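Local coordinates for protein glutamate racemase (Campylobacter jejuni, PDB 3UHF) that belongs to the Asp/Glu/hydantoin racemase family, an alpha/beta fold with two parallel sheets, and holds D-glutamic acid in its ligand pocket, at residues I135-T140 against A199-C204; E122-A127 against K223-G228; L48-I53 against D242-K247; K41-A46 against A230-L235; G56-V61 against Y253-V258. All blocks are in the same frame, centred on the assembly; numbering follows the deposited sequence. Where two conformers were deposited one is given.

Contact 1 (I135-T140 against A199-C204); sequences ILVIAT and ALILAC. With DGL (D-glutamic acid), chain C.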
# COMPACT_ATOMS: atom_id res chain seq x y z
N ILE A 135 14.90 -1.19 12.51
CA ILE A 135 13.69 -1.03 11.73
C ILE A 135 12.46 -1.37 12.57
O ILE A 135 12.43 -2.38 13.27
CB ILE A 135 13.68 -1.99 10.51
CG1 ILE A 135 14.89 -1.72 9.61
CG2 ILE A 135 12.37 -1.87 9.71
CD1 ILE A 135 15.03 -2.74 8.51
N LEU A 136 11.44 -0.53 12.50
CA LEU A 136 10.13 -0.85 13.07
C LEU A 136 9.15 -0.99 11.91
O LEU A 136 9.01 -0.08 11.09
CB LEU A 136 9.67 0.24 14.03
CG LEU A 136 8.22 0.10 14.50
CD1 LEU A 136 8.03 -1.26 15.17
CD2 LEU A 136 7.86 1.25 15.44
N VAL A 137 8.51 -2.16 11.81
CA VAL A 137 7.48 -2.37 10.80
C VAL A 137 6.14 -2.29 11.52
O VAL A 137 5.93 -3.01 12.48
CB VAL A 137 7.59 -3.76 10.18
CG1 VAL A 137 6.51 -3.95 9.12
CG2 VAL A 137 8.99 -3.95 9.57
N ILE A 138 5.26 -1.40 11.08
CA ILE A 138 3.90 -1.36 11.65
C ILE A 138 2.89 -1.67 10.56
O ILE A 138 3.05 -1.23 9.43
CB ILE A 138 3.58 -0.02 12.35
CG1 ILE A 138 3.76 1.17 11.38
CG2 ILE A 138 4.45 0.12 13.60
CD1 ILE A 138 3.21 2.52 11.92
N ALA A 139 1.85 -2.44 10.90
CA ALA A 139 0.96 -2.96 9.88
C ALA A 139 -0.26 -3.56 10.55
O ALA A 139 -0.38 -3.53 11.76
CB ALA A 139 1.68 -4.05 9.04
N THR A 140 -1.15 -4.14 9.75
CA THR A 140 -2.30 -4.86 10.30
C THR A 140 -1.83 -6.15 10.97
O THR A 140 -0.70 -6.57 10.76
CB THR A 140 -3.31 -5.26 9.21
OG1 THR A 140 -2.69 -6.17 8.29
CG2 THR A 140 -3.83 -4.03 8.45
N ALA A 199 14.35 3.47 10.90
CA ALA A 199 13.35 3.50 9.84
C ALA A 199 12.02 2.94 10.33
O ALA A 199 11.98 1.92 11.02
CB ALA A 199 13.81 2.73 8.63
N LEU A 200 10.93 3.60 9.96
CA LEU A 200 9.58 3.10 10.28
C LEU A 200 8.90 2.76 8.97
O LEU A 200 8.64 3.64 8.14
CB LEU A 200 8.80 4.20 11.00
CG LEU A 200 7.33 3.91 11.32
CD1 LEU A 200 7.21 2.73 12.26
CD2 LEU A 200 6.70 5.15 11.93
N ILE A 201 8.63 1.48 8.75
CA ILE A 201 7.95 1.10 7.52
C ILE A 201 6.44 1.27 7.72
O ILE A 201 5.83 0.61 8.58
CB ILE A 201 8.26 -0.33 7.06
CG1 ILE A 201 9.78 -0.54 6.93
CG2 ILE A 201 7.60 -0.57 5.71
CD1 ILE A 201 10.19 -1.92 6.40
N LEU A 202 5.84 2.15 6.93
CA LEU A 202 4.39 2.35 7.00
C LEU A 202 3.73 1.24 6.18
O LEU A 202 3.28 1.47 5.05
CB LEU A 202 4.03 3.72 6.44
CG LEU A 202 4.71 4.90 7.14
CD1 LEU A 202 4.33 6.20 6.46
CD2 LEU A 202 4.34 4.96 8.62
N ALA A 203 3.69 0.04 6.75
CA ALA A 203 3.32 -1.15 6.00
C ALA A 203 1.81 -1.36 6.00
O ALA A 203 1.33 -2.48 6.22
CB ALA A 203 4.03 -2.38 6.57
N CYS A 204 1.07 -0.29 5.71
CA CYS A 204 -0.39 -0.35 5.65
C CYS A 204 -0.86 0.88 4.86
O CYS A 204 -0.32 1.98 5.05
CB CYS A 204 -0.98 -0.33 7.05
SG CYS A 204 -2.80 -0.26 7.12
N DGL C . -5.47 -2.03 3.00
CA DGL C . -5.06 -2.67 4.25
C DGL C . -3.54 -2.75 4.33
O DGL C . -2.83 -2.02 3.63
CB DGL C . -5.57 -1.88 5.46
CG DGL C . -7.09 -1.96 5.63
CD DGL C . -7.54 -3.39 5.80
OE1 DGL C . -8.09 -3.97 4.84
OE2 DGL C . -7.31 -3.95 6.89
OXT DGL C . -3.01 -3.53 5.11
O HOH W 1 -0.92 -3.98 6.72
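Leu200 reaches across to Leu136 and Ile138 with one methyl, CD1, which forms the apolar centre of one face of the strand pair. Leu136 runs beside Leu200 and points the same way, its CD2 3.6 Å from Leu200 CD1, while Ile138 slants over the same methyl with CG1 at 3.9 Å. Phe218 and Leu214 of helix 211-218 cover this face. On the reverse face Ile201 CD1 touches both Ile135 CG2 and Val137 CG2, and Tyr149 and Thr124, from two different helices, close over it. The last apolar pair, Ala139 CB and Ala203 CB, meets at 3.8 Å. These two strands are the inner pair of a four-stranded parallel sheet, with strand 161-165 beyond one and 223-226 beyond the other. Backbone bonds knit them in parallel register: Leu136 N to Ala199 O, Ile201 N to Leu136 O at 2.8 Å, and a longer Ile138 N to Ile201 O. A weak bond from Ala203 N to Ile138 O follows, where inverse gamma turns centred on Leu202 and Ala203 bend the chain away from regular strand geometry. At the polar edge a water takes over the bridging. It accepts from Thr140 N and donates to Ala203 O at 2.8 Å and to OXT of the bound D-glutamic acid at 2.7 Å. Cys204 extends SG anti to its own nitrogen (chi1 175°), which brings the sulfur 3.6 Å from CB of D-glutamic acid. Thr140, the N-cap residue of helix 141-146, offers the ligand its methyl, CG2 lying 3.5 Å from OXT, while its OG1 bonds to Thr96 and Thr143.

Contact 2 (E122-A127 against K223-G228); sequences EATIKA and KLIHSG
Ile225 projects from strand 223-226 onto one flank of helix 117-128, where Ala123, Thr124 and Ala127 receive it. Its CB already stands 4.0 Å from Thr124 OG1, and the two branches part from there. CG2 turns to Ala123 and lies 3.9 Å from Ala123 CB; CG1 passes Thr124 OG1 at 3.6 Å, the two side chains crossing at about a right angle. The second torsion (chi2 -60°) folds the tip back toward the helix, so that CD1 ends 3.9 Å from Ala127 CB. Two alanines one helical turn apart thus take one arm of the isoleucine each, with the threonine between them. Although Thr124 OG1 faces hydrocarbon here, the hydroxyl is bonded to Gly120 O, a turn back in the helix. At the solvent side Lys223 stretches out along the helix end, and NZ makes a weak hydrogen bond of 3.3 Å to Ala127 O. Glu122 and Lys126 form their own salt bridge along the helix, OE2 to NZ at 2.9 Å; Glu237 and Arg238 of helix 227-238 extend that charged cluster. His226 serves as N-cap of helix 227-238: its ND1 accepts weakly from Gly228 N at 3.0 Å and also from Asp229 N. The axes of the helix and strand segments run 8.8 Å apart and roughly antiparallel, at 152°. A helix laid against a parallel sheet in this way is characteristic of layered alpha/beta domains, and here helix 117-128 covers one face of the four-stranded sheet, reaching its outermost strand 223-226 through Ile225.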
# COMPACT_ATOMS: atom_id res chain seq x y z
N GLU A 122 12.86 -2.93 -0.26
CA GLU A 122 13.90 -2.32 -1.08
C GLU A 122 14.13 -0.85 -0.69
O GLU A 122 15.27 -0.41 -0.57
CB GLU A 122 13.53 -2.40 -2.57
CG GLU A 122 14.41 -1.51 -3.45
CD GLU A 122 14.05 -1.56 -4.92
OE1 GLU A 122 13.48 -2.58 -5.37
OE2 GLU A 122 14.36 -0.58 -5.62
N ALA A 123 13.04 -0.11 -0.49
CA ALA A 123 13.15 1.31 -0.12
C ALA A 123 13.82 1.50 1.24
O ALA A 123 14.60 2.45 1.44
CB ALA A 123 11.76 1.96 -0.13
N THR A 124 13.55 0.58 2.16
CA THR A 124 14.15 0.62 3.49
C THR A 124 15.66 0.38 3.43
O THR A 124 16.44 1.09 4.07
CB THR A 124 13.50 -0.42 4.44
OG1 THR A 124 12.08 -0.21 4.47
CG2 THR A 124 14.05 -0.30 5.86
N ILE A 125 16.07 -0.61 2.65
CA ILE A 125 17.49 -0.88 2.45
C ILE A 125 18.21 0.31 1.79
O ILE A 125 19.31 0.69 2.20
CB ILE A 125 17.70 -2.17 1.63
CG1 ILE A 125 17.22 -3.37 2.45
CG2 ILE A 125 19.16 -2.31 1.21
CD1 ILE A 125 17.22 -4.68 1.68
N LYS A 126 17.59 0.93 0.80
CA LYS A 126 18.18 2.12 0.19
C LYS A 126 18.32 3.27 1.19
O LYS A 126 19.30 4.01 1.17
CB LYS A 126 17.35 2.61 -0.99
CG LYS A 126 17.43 1.75 -2.25
CD LYS A 126 16.64 2.45 -3.35
CE LYS A 126 16.48 1.60 -4.60
NZ LYS A 126 15.39 2.15 -5.44
N ALA A 127 17.32 3.42 2.06
CA ALA A 127 17.31 4.52 3.02
C ALA A 127 18.34 4.32 4.13
O ALA A 127 18.97 5.28 4.57
CB ALA A 127 15.91 4.68 3.62
N LYS A 223 13.36 7.71 9.88
CA LYS A 223 12.93 7.89 8.49
C LYS A 223 11.66 7.08 8.22
O LYS A 223 11.61 5.89 8.53
CB LYS A 223 14.04 7.46 7.53
CG LYS A 223 15.31 8.28 7.66
CD LYS A 223 16.37 7.79 6.68
CE LYS A 223 17.57 8.72 6.65
NZ LYS A 223 18.42 8.45 5.46
N LEU A 224 10.64 7.72 7.66
CA LEU A 224 9.40 7.02 7.36
C LEU A 224 9.48 6.45 5.94
O LEU A 224 9.86 7.15 5.00
CB LEU A 224 8.18 7.94 7.50
CG LEU A 224 7.57 8.09 8.90
CD1 LEU A 224 8.60 8.63 9.87
CD2 LEU A 224 6.38 9.03 8.84
N ILE A 225 9.13 5.17 5.81
CA ILE A 225 9.11 4.51 4.51
C ILE A 225 7.67 4.41 4.02
O ILE A 225 6.86 3.70 4.61
CB ILE A 225 9.75 3.10 4.57
CG1 ILE A 225 11.12 3.15 5.25
CG2 ILE A 225 9.83 2.50 3.18
CD1 ILE A 225 12.15 4.05 4.56
N HIS A 226 7.36 5.11 2.93
CA HIS A 226 5.99 5.20 2.40
C HIS A 226 5.83 4.12 1.31
O HIS A 226 6.65 4.05 0.38
CB HIS A 226 5.83 6.62 1.85
CG HIS A 226 4.46 6.97 1.34
ND1 HIS A 226 3.91 6.40 0.22
CD2 HIS A 226 3.57 7.91 1.76
CE1 HIS A 226 2.72 6.94 -0.01
NE2 HIS A 226 2.50 7.86 0.91
N SER A 227 4.83 3.25 1.44
CA SER A 227 4.66 2.12 0.51
C SER A 227 4.35 2.56 -0.91
O SER A 227 4.77 1.91 -1.88
CB SER A 227 3.57 1.16 1.02
OG SER A 227 3.99 0.48 2.19
N GLY A 228 3.62 3.67 -1.05
CA GLY A 228 3.30 4.21 -2.36
C GLY A 228 4.53 4.77 -3.08
O GLY A 228 4.75 4.50 -4.26

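Contact 3 (L48-I53 against D242-K247); sequences LFDEII and DLKNHK
Lys244 binds Leu48 through its ammonium group, NZ donating to Leu48 O at 2.6 Å. The same nitrogen donates to Asp242 O at 2.7 Å, here in the carbonyl plane, whereas it approaches Leu48 O tilted 33° from that carbonyl's plane. One charged group therefore ties two loops together while gripping the backbone of its own. Bends at chi2 (-55°) and chi4 (-64°) curl the lysine so that it can reach back to Asp242. Its methylene chain runs athwart Asp50, Lys244 CD lying 3.4 Å from Asp50 OD1. The charged ends do not meet, Lys244 NZ staying 4.9 Å from Asp50 OD2. That aspartate is instead held by Met25 N, which donates to its OD2. Beside the lysine, Leu243 CD1 touches Leu48 CD2 at 4.0 Å, and a water donates to both Phe49 O and His246 O to bridge the backbones a little further along. Behind this layer Leu48 CB sits 3.6 Å above the centre of the Phe49 ring, which is packed in turn among Met25, Ile27 and Ile241. Backbone hydrogen bonds of Asp50 and Ile52 with Lys249 then take over from the side chains. The contact thus joins the two loops that lead into neighbouring strands, 51-56 and 249-254, at the margin of the five-stranded parallel sheet of an alpha/beta fold.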
# COMPACT_ATOMS: atom_id res chain seq x y z
N LEU A 48 3.27 8.07 -14.40
CA LEU A 48 3.79 6.87 -15.03
C LEU A 48 2.84 6.30 -16.07
O LEU A 48 3.27 5.66 -17.03
CB LEU A 48 4.03 5.79 -13.97
CG LEU A 48 4.94 6.08 -12.77
CD1 LEU A 48 4.89 4.90 -11.81
CD2 LEU A 48 6.37 6.34 -13.21
N PHE A 49 1.55 6.52 -15.86
CA PHE A 49 0.53 5.84 -16.66
C PHE A 49 -0.47 6.80 -17.29
O PHE A 49 -0.64 7.92 -16.83
CB PHE A 49 -0.21 4.83 -15.80
CG PHE A 49 0.69 3.95 -15.01
CD1 PHE A 49 0.74 4.03 -13.64
CD2 PHE A 49 1.54 3.07 -15.66
CE1 PHE A 49 1.59 3.23 -12.91
CE2 PHE A 49 2.40 2.26 -14.93
CZ PHE A 49 2.42 2.35 -13.56
N ASP A 50 -1.12 6.33 -18.35
CA ASP A 50 -2.11 7.12 -19.07
C ASP A 50 -3.48 6.95 -18.43
O ASP A 50 -4.31 7.85 -18.47
CB ASP A 50 -2.16 6.70 -20.53
CG ASP A 50 -0.82 6.87 -21.23
OD1 ASP A 50 -0.27 7.99 -21.18
OD2 ASP A 50 -0.31 5.88 -21.82
N GLU A 51 -3.73 5.77 -17.86
CA GLU A 51 -5.03 5.49 -17.29
C GLU A 51 -4.92 4.47 -16.17
O GLU A 51 -4.20 3.49 -16.29
CB GLU A 51 -5.99 4.98 -18.37
CG GLU A 51 -7.44 4.86 -17.93
CD GLU A 51 -8.39 4.66 -19.10
OE1 GLU A 51 -7.93 4.20 -20.17
OE2 GLU A 51 -9.59 4.98 -18.96
N ILE A 52 -5.63 4.72 -15.08
CA ILE A 52 -5.57 3.85 -13.91
C ILE A 52 -6.98 3.51 -13.45
O ILE A 52 -7.81 4.40 -13.25
CB ILE A 52 -4.82 4.51 -12.75
CG1 ILE A 52 -3.40 4.93 -13.17
CG2 ILE A 52 -4.76 3.56 -11.56
CD1 ILE A 52 -2.62 5.62 -12.07
N ILE A 53 -7.26 2.21 -13.31
CA ILE A 53 -8.54 1.75 -12.79
C ILE A 53 -8.34 1.33 -11.35
O ILE A 53 -7.61 0.38 -11.08
CB ILE A 53 -9.07 0.52 -13.57
CG1 ILE A 53 -9.00 0.76 -15.09
CG2 ILE A 53 -10.48 0.15 -13.12
CD1 ILE A 53 -9.76 1.96 -15.57
N ASP A 242 8.14 5.02 -19.64
CA ASP A 242 8.47 6.40 -19.99
C ASP A 242 7.52 7.32 -19.23
O ASP A 242 6.34 7.02 -19.09
CB ASP A 242 8.31 6.61 -21.50
CG ASP A 242 9.34 5.85 -22.31
OD1 ASP A 242 10.54 5.86 -21.93
OD2 ASP A 242 8.96 5.23 -23.33
N LEU A 243 8.05 8.43 -18.72
CA LEU A 243 7.22 9.44 -18.08
C LEU A 243 6.19 9.98 -19.07
O LEU A 243 6.53 10.30 -20.21
CB LEU A 243 8.07 10.58 -17.51
CG LEU A 243 8.69 10.38 -16.12
CD1 LEU A 243 8.06 9.19 -15.39
CD2 LEU A 243 10.20 10.23 -16.21
N LYS A 244 4.94 10.08 -18.62
CA LYS A 244 3.86 10.54 -19.49
C LYS A 244 3.71 12.05 -19.43
O LYS A 244 4.13 12.70 -18.47
CB LYS A 244 2.54 9.87 -19.11
CG LYS A 244 2.59 8.35 -19.14
CD LYS A 244 3.08 7.84 -20.49
CE LYS A 244 3.06 6.32 -20.54
NZ LYS A 244 4.00 5.71 -19.56
N ASN A 245 3.12 12.61 -20.49
CA ASN A 245 2.90 14.05 -20.59
C ASN A 245 1.98 14.55 -19.48
O ASN A 245 2.40 15.32 -18.62
CB ASN A 245 2.33 14.41 -21.96
CG ASN A 245 2.32 15.90 -22.20
OD1 ASN A 245 3.01 16.66 -21.52
ND2 ASN A 245 1.52 16.33 -23.18
N HIS A 246 0.75 14.04 -19.49
CA HIS A 246 -0.32 14.45 -18.59
C HIS A 246 -0.51 13.50 -17.40
O HIS A 246 0.10 12.43 -17.35
CB HIS A 246 -1.65 14.49 -19.35
CG HIS A 246 -1.68 15.47 -20.48
ND1 HIS A 246 -1.48 16.82 -20.29
CD2 HIS A 246 -1.90 15.30 -21.80
CE1 HIS A 246 -1.56 17.44 -21.45
NE2 HIS A 246 -1.82 16.54 -22.39
N LYS A 247 -1.37 13.90 -16.46
CA LYS A 247 -1.85 13.01 -15.41
C LYS A 247 -2.73 11.94 -16.01
O LYS A 247 -3.36 12.16 -17.05
CB LYS A 247 -2.67 13.80 -14.39
CG LYS A 247 -1.91 14.85 -13.60
CD LYS A 247 -0.79 14.22 -12.79
CE LYS A 247 -0.13 15.25 -11.89
NZ LYS A 247 1.15 14.74 -11.31
O HOH W 2 0.42 10.25 -15.97

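Contact 4 (K41-A46 against A230-L235); sequences KSLYEA and AIVEFL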
# COMPACT_ATOMS: atom_id res chain seq x y z
N LYS A 41 -2.22 7.85 -5.10
CA LYS A 41 -1.67 9.20 -5.11
C LYS A 41 -0.22 9.21 -5.62
O LYS A 41 0.14 10.01 -6.47
CB LYS A 41 -1.75 9.82 -3.72
CG LYS A 41 -1.29 11.27 -3.65
CD LYS A 41 -1.66 11.86 -2.29
CE LYS A 41 -1.38 13.35 -2.21
NZ LYS A 41 0.08 13.63 -2.30
N SER A 42 0.61 8.31 -5.09
CA SER A 42 2.00 8.25 -5.51
C SER A 42 2.12 7.92 -6.99
O SER A 42 2.91 8.54 -7.71
CB SER A 42 2.78 7.22 -4.69
OG SER A 42 2.66 7.48 -3.31
N LEU A 43 1.34 6.93 -7.44
CA LEU A 43 1.39 6.50 -8.84
C LEU A 43 0.94 7.60 -9.79
O LEU A 43 1.52 7.79 -10.87
CB LEU A 43 0.51 5.27 -9.04
CG LEU A 43 0.92 4.03 -8.26
CD1 LEU A 43 -0.18 2.97 -8.33
CD2 LEU A 43 2.23 3.47 -8.83
N TYR A 44 -0.08 8.32 -9.37
CA TYR A 44 -0.68 9.40 -10.14
C TYR A 44 0.28 10.57 -10.27
O TYR A 44 0.49 11.11 -11.37
CB TYR A 44 -1.96 9.82 -9.41
CG TYR A 44 -2.81 10.86 -10.07
CD1 TYR A 44 -3.37 10.65 -11.33
CD2 TYR A 44 -3.10 12.05 -9.42
CE1 TYR A 44 -4.17 11.61 -11.92
CE2 TYR A 44 -3.90 13.01 -10.00
CZ TYR A 44 -4.43 12.79 -11.25
OH TYR A 44 -5.23 13.76 -11.82
N GLU A 45 0.85 10.99 -9.15
CA GLU A 45 1.73 12.16 -9.17
C GLU A 45 3.05 11.87 -9.88
O GLU A 45 3.68 12.79 -10.42
CB GLU A 45 1.95 12.69 -7.75
CG GLU A 45 0.64 13.13 -7.09
CD GLU A 45 0.81 13.65 -5.67
OE1 GLU A 45 1.92 13.53 -5.10
OE2 GLU A 45 -0.19 14.17 -5.11
N ALA A 46 3.44 10.61 -9.92
CA ALA A 46 4.67 10.20 -10.62
C ALA A 46 4.53 10.24 -12.15
O ALA A 46 5.52 10.12 -12.88
CB ALA A 46 5.11 8.82 -10.16
N ALA A 230 7.50 3.91 -2.41
CA ALA A 230 8.35 2.75 -2.63
C ALA A 230 8.00 2.01 -3.92
O ALA A 230 8.89 1.65 -4.69
CB ALA A 230 8.27 1.79 -1.44
N ILE A 231 6.71 1.77 -4.14
CA ILE A 231 6.30 1.03 -5.32
C ILE A 231 6.58 1.85 -6.59
O ILE A 231 6.89 1.29 -7.63
CB ILE A 231 4.82 0.53 -5.24
CG1 ILE A 231 4.48 -0.44 -6.37
CG2 ILE A 231 3.84 1.70 -5.29
CD1 ILE A 231 5.34 -1.69 -6.43
N VAL A 232 6.50 3.17 -6.51
CA VAL A 232 6.87 3.99 -7.67
C VAL A 232 8.31 3.72 -8.11
O VAL A 232 8.59 3.48 -9.28
CB VAL A 232 6.67 5.51 -7.43
CG1 VAL A 232 7.34 6.31 -8.53
CG2 VAL A 232 5.18 5.86 -7.34
N GLU A 233 9.24 3.73 -7.15
CA GLU A 233 10.65 3.52 -7.49
C GLU A 233 10.88 2.10 -8.02
O GLU A 233 11.65 1.88 -8.95
CB GLU A 233 11.53 3.78 -6.27
CG GLU A 233 11.41 5.21 -5.76
CD GLU A 233 11.76 6.22 -6.84
OE1 GLU A 233 12.89 6.14 -7.38
OE2 GLU A 233 10.91 7.08 -7.15
N PHE A 234 10.21 1.15 -7.38
CA PHE A 234 10.24 -0.26 -7.77
C PHE A 234 9.78 -0.47 -9.21
O PHE A 234 10.42 -1.19 -9.98
CB PHE A 234 9.36 -1.04 -6.77
CG PHE A 234 9.26 -2.52 -7.03
CD1 PHE A 234 10.01 -3.42 -6.28
CD2 PHE A 234 8.38 -3.02 -7.98
CE1 PHE A 234 9.91 -4.78 -6.50
CE2 PHE A 234 8.28 -4.38 -8.20
CZ PHE A 234 9.04 -5.26 -7.45
N LEU A 235 8.66 0.16 -9.57
CA LEU A 235 8.12 -0.01 -10.92
C LEU A 235 9.03 0.57 -12.00
O LEU A 235 9.17 -0.02 -13.08
CB LEU A 235 6.74 0.63 -11.02
CG LEU A 235 5.70 -0.15 -10.22
CD1 LEU A 235 4.36 0.58 -10.20
CD2 LEU A 235 5.55 -1.55 -10.80
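Val232 is turned with chi1 at 168°, which spreads its two methyls over Ser42 of helix 37-45 and over Ala46, four residues further on. CG1 reaches Ala46 CB at 3.7 Å. CG2 settles on the backbone of the same helix, 3.5 Å from Ser42 O, and also meets Ser42 CB at 3.8 Å. Leu43 has CG beside its backbone nitrogen (chi1 -62°) and an extended second torsion, a combination that carries CD2 across to the other helix. There CD2 meets Leu235 CD1 at 3.8 Å, the two leucines nearly perpendicular to each other. The Leu43 and Val232 side chains pass in opposite directions, Leu43 CD2 4.1 Å from Val232 CG2. Ile231 CG2 completes the neighbourhood of this leucine methyl at a looser distance. The short helical segments run in the same general direction, inclined at 48°, with axes 9.3 Å apart; small residues at Ser42 and Ala46 let the valine rest close to the backbone. Beyond the leucines, Leu235 continues onto Met89 and Ile91 of strand 89-92, so this side of helix 227-238 rests on the five-stranded sheet. Polar groups flank the contact. Lys41 NZ forms a 2.9 Å salt bridge with Glu45 OE2, both on helix 37-45, and Ser42 OG bonds to Asp229 OD1, in the first turn of helix 227-238. Between the two segments themselves there is no hydrogen bond. Their cohesion is probably that of buried hydrocarbon, with the Ser42-Asp229 bond adding one directional link between the helices.

Contact 5 (G56-V61 against Y253-V258); sequences GDTARV and YASSDV
Gly56 and Ala254 pair where strands 51-56 and 249-254, neighbours in a parallel sheet, reach their C-terminal ends, and the loops beyond stay joined. Backbone bonds come first: Gly56 N donates to Tyr253 O at 3.1 Å, and Ser255 N returns one to Gly56 O at 3.3 Å. The chain then turns sharply at Asp57, the centre of an inverse gamma turn. Hydroxyl bonds replace the strand ladder from here. Ser255 OG donates to the anti lone pair of Asp57 OD1 at 2.6 Å and accepts from Ala59 N at 2.9 Å, two bonds that fix its rotation; chi1 of 55° sets OG between its own backbone N and carbonyl carbon. Thr58 OG1 donates to Ser256 O at 2.8 Å. Beside these bonds Ala59 CB packs 3.8 Å from Ser256 CB. Charge pairing steadies the first loop, which goes on to Val61 in the pocket of D-glutamic acid. Asp57 OD2, bonded also to pocket residue Tyr63 through OH, is gripped side-on by Arg60. Arg60 NE uses the syn lone pair of Asp57 OD2 at 2.8 Å, whereas Arg60 NH2 meets that oxygen from 41° above the carboxylate plane.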
# COMPACT_ATOMS: atom_id res chain seq x y z
N GLY A 56 -11.78 -0.72 -4.96
CA GLY A 56 -11.66 -0.93 -3.53
C GLY A 56 -12.81 -1.80 -3.06
O GLY A 56 -13.96 -1.55 -3.43
N ASP A 57 -12.52 -2.83 -2.28
CA ASP A 57 -13.56 -3.78 -1.84
C ASP A 57 -14.27 -3.25 -0.59
O ASP A 57 -14.28 -3.89 0.47
CB ASP A 57 -12.96 -5.16 -1.59
CG ASP A 57 -14.03 -6.23 -1.34
OD1 ASP A 57 -15.23 -5.97 -1.58
OD2 ASP A 57 -13.64 -7.34 -0.91
N THR A 58 -14.84 -2.07 -0.70
CA THR A 58 -15.33 -1.38 0.49
C THR A 58 -16.52 -2.07 1.16
O THR A 58 -16.86 -1.74 2.28
CB THR A 58 -15.70 0.08 0.16
OG1 THR A 58 -16.63 0.09 -0.93
CG2 THR A 58 -14.45 0.87 -0.23
N ALA A 59 -17.15 -3.03 0.48
CA ALA A 59 -18.26 -3.75 1.11
C ALA A 59 -17.74 -4.72 2.16
O ALA A 59 -18.44 -5.03 3.12
CB ALA A 59 -19.08 -4.52 0.06
N ARG A 60 -16.51 -5.19 2.00
CA ARG A 60 -16.01 -6.25 2.87
C ARG A 60 -14.80 -5.85 3.72
O ARG A 60 -14.35 -6.63 4.56
CB ARG A 60 -15.73 -7.51 2.04
CG ARG A 60 -16.94 -7.96 1.23
CD ARG A 60 -16.75 -9.30 0.55
NE ARG A 60 -15.71 -9.24 -0.47
CZ ARG A 60 -15.60 -10.12 -1.47
NH1 ARG A 60 -16.48 -11.11 -1.58
NH2 ARG A 60 -14.63 -9.99 -2.35
N VAL A 61 -14.29 -4.64 3.50
CA VAL A 61 -13.14 -4.10 4.22
C VAL A 61 -13.48 -4.06 5.74
O VAL A 61 -14.64 -3.87 6.11
CB VAL A 61 -12.81 -2.68 3.67
CG1 VAL A 61 -13.89 -1.67 4.07
CG2 VAL A 61 -11.40 -2.18 4.07
N TYR A 253 -13.95 2.32 -8.93
CA TYR A 253 -15.00 1.34 -8.68
C TYR A 253 -14.94 0.84 -7.25
O TYR A 253 -13.87 0.81 -6.64
CB TYR A 253 -14.87 0.16 -9.64
CG TYR A 253 -14.99 0.56 -11.09
CD1 TYR A 253 -16.22 0.54 -11.74
CD2 TYR A 253 -13.87 0.96 -11.82
CE1 TYR A 253 -16.33 0.91 -13.07
CE2 TYR A 253 -13.98 1.32 -13.16
CZ TYR A 253 -15.21 1.29 -13.78
OH TYR A 253 -15.31 1.65 -15.11
N ALA A 254 -16.09 0.46 -6.69
CA ALA A 254 -16.09 -0.07 -5.34
C ALA A 254 -17.24 -1.05 -5.17
O ALA A 254 -18.27 -0.94 -5.85
CB ALA A 254 -16.20 1.06 -4.31
N SER A 255 -17.07 -2.00 -4.26
CA SER A 255 -18.11 -3.00 -4.03
C SER A 255 -19.26 -2.44 -3.19
O SER A 255 -20.28 -3.10 -3.00
CB SER A 255 -17.53 -4.26 -3.41
OG SER A 255 -16.81 -3.97 -2.23
N SER A 256 -19.10 -1.22 -2.69
CA SER A 256 -20.20 -0.51 -2.03
C SER A 256 -19.99 0.99 -2.09
O SER A 256 -18.85 1.44 -2.10
CB SER A 256 -20.33 -0.96 -0.57
OG SER A 256 -19.19 -0.59 0.18
N ASP A 257 -21.08 1.75 -2.16
CA ASP A 257 -21.04 3.22 -2.03
C ASP A 257 -19.83 3.85 -2.73
O ASP A 257 -18.96 4.43 -2.08
CB ASP A 257 -21.05 3.61 -0.55
CG ASP A 257 -21.31 5.10 -0.34
OD1 ASP A 257 -21.62 5.80 -1.33
OD2 ASP A 257 -21.19 5.57 0.81
N VAL A 258 -19.77 3.72 -4.05
CA VAL A 258 -18.61 4.20 -4.79
C VAL A 258 -18.47 5.72 -4.72
O VAL A 258 -17.36 6.24 -4.79
CB VAL A 258 -18.62 3.69 -6.26
CG1 VAL A 258 -19.72 4.39 -7.08
CG2 VAL A 258 -17.25 3.89 -6.90

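How the contacts relate
Contacts 1 and 2 share the four-stranded sheet, where strands 199-202 and 223-226 are neighbours; their centres lie about 10 Å apart. Contacts 3 and 5, centres about 25 Å apart, sit near the two ends of the neighbouring strands 51-56 and 249-254 in the five-stranded sheet. Contact 4 lies between contacts 2 and 3 and touches both, with centres about 12 Å and 11 Å apart respectively; it shares helix 227-238 with contact 2. Along the chain contact 1 is nested inside contact 2, and both lie within the loops closed by the other three, which cross one another. Helix 227-238 carries the chain from one sheet back to the other, while contacts 1 and 5 both supply D-glutamic acid pocket residues.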